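Phosphoribosylaminoimidazole-succinocarboxamide synthase (Pyrococcus horikoshii, PDB 3U55) catalyses the ATP-dependent joining of L-aspartate to carboxyaminoimidazole ribonucleotide, giving SAICAR in de novo purine biosynthesis. Local coordinates at residues A[50-53]-A[54-57]. Numbering follows the deposited sequence.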
# COMPACT_ATOMS: atom_id res chain seq x y z
N ALA A 50 -24.37 -16.25 8.92
CA ALA A 50 -24.79 -15.77 10.24
C ALA A 50 -24.32 -16.72 11.34
O ALA A 50 -23.71 -16.28 12.32
CB ALA A 50 -26.30 -15.60 10.29
N GLN A 51 -24.60 -18.01 11.17
CA GLN A 51 -24.25 -19.04 12.15
C GLN A 51 -22.74 -19.14 12.36
O GLN A 51 -22.27 -19.23 13.50
CB GLN A 51 -24.80 -20.41 11.74
CG GLN A 51 -26.32 -20.52 11.74
CD GLN A 51 -26.94 -20.32 13.11
OE1 GLN A 51 -26.56 -20.98 14.08
NE2 GLN A 51 -27.90 -19.42 13.19
N LEU A 52 -22.00 -19.14 11.26
CA LEU A 52 -20.54 -19.21 11.34
C LEU A 52 -19.92 -17.95 11.97
O LEU A 52 -18.94 -18.05 12.72
CB LEU A 52 -19.94 -19.50 9.96
CG LEU A 52 -20.22 -20.92 9.45
CD1 LEU A 52 -19.94 -21.04 7.96
CD2 LEU A 52 -19.42 -21.97 10.24
N SER A 53 -20.50 -16.79 11.69
CA SER A 53 -20.04 -15.55 12.32
C SER A 53 -20.19 -15.64 13.84
O SER A 53 -19.26 -15.32 14.58
CB SER A 53 -20.81 -14.34 11.79
OG SER A 53 -20.41 -14.01 10.47
N VAL A 54 -21.36 -16.10 14.29
CA VAL A 54 -21.63 -16.29 15.71
C VAL A 54 -20.60 -17.21 16.34
O VAL A 54 -20.02 -16.88 17.39
CB VAL A 54 -23.07 -16.82 15.94
CG1 VAL A 54 -23.28 -17.25 17.39
CG2 VAL A 54 -24.08 -15.76 15.59
N ILE A 55 -20.35 -18.36 15.70
CA ILE A 55 -19.35 -19.31 16.19
C ILE A 55 -17.98 -18.64 16.36
O ILE A 55 -17.35 -18.74 17.42
CB ILE A 55 -19.24 -20.55 15.27
CG1 ILE A 55 -20.50 -21.42 15.40
CG2 ILE A 55 -17.99 -21.36 15.61
CD1 ILE A 55 -20.73 -22.37 14.24
N PHE A 56 -17.52 -17.95 15.31
CA PHE A 56 -16.22 -17.29 15.35
C PHE A 56 -16.16 -16.15 16.37
O PHE A 56 -15.18 -16.04 17.10
CB PHE A 56 -15.78 -16.81 13.96
CG PHE A 56 -15.49 -17.94 12.99
CD1 PHE A 56 -14.59 -18.96 13.33
CD2 PHE A 56 -16.08 -17.96 11.73
CE1 PHE A 56 -14.31 -19.99 12.42
CE2 PHE A 56 -15.80 -18.97 10.82
CZ PHE A 56 -14.92 -20.00 11.16
N PHE A 57 -17.19 -15.30 16.42
CA PHE A 57 -17.23 -14.21 17.41
C PHE A 57 -17.15 -14.73 18.84
O PHE A 57 -16.41 -14.18 19.66
CB PHE A 57 -18.50 -13.35 17.28
CG PHE A 57 -18.51 -12.43 16.08
CD1 PHE A 57 -17.36 -11.76 15.67
CD2 PHE A 57 -19.70 -12.21 15.38
CE1 PHE A 57 -17.39 -10.90 14.56
CE2 PHE A 57 -19.74 -11.35 14.28
CZ PHE A 57 -18.59 -10.70 13.87
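Both Phe56 and Phe57 carry CG anti to their own carbonyl carbon (chi1 -67° and -73°), which swings each ring back along the helix, toward Leu52 and Ser53 respectively. The Phe57 ring lies obliquely to Ser53 O, its CD2 3.2 Å from Ser53 O and its CE2 4.0 Å from Ser53 CB. The Phe56 ring repeats this one residue earlier: CD2 comes within 3.0 Å of Leu52 O, and CE2 is 4.3 Å from Leu52 CB. Leu52 also meets Ile55, methyl to methyl, CD2 to CD1 at 4.2 Å. Four consecutive backbone hydrogen bonds, each from the N-H of one residue to the carbonyl oxygen four places earlier, give the alpha-helical pattern; that from Phe57 N to Ser53 O is the shortest at 2.8 Å and nearly straight at 171°. The buried Ser53 hydroxyl turns back to bond with Asn49 O and also with Ile192 N, tying the helix to a loop. Replacing Phe57 with an alanine would probably open a gap beside Ser53 CB and leave His68 without the ring it meets at a steep angle. Within helix 45-62, Phe57 and Val54 pack on strand 69-72, whereas Leu52 and Phe56 touch Ile231 of helix 220-232, and Phe56 with Ile55 reaches helix 143-165, so these two largely buried turns join the strand to both helices.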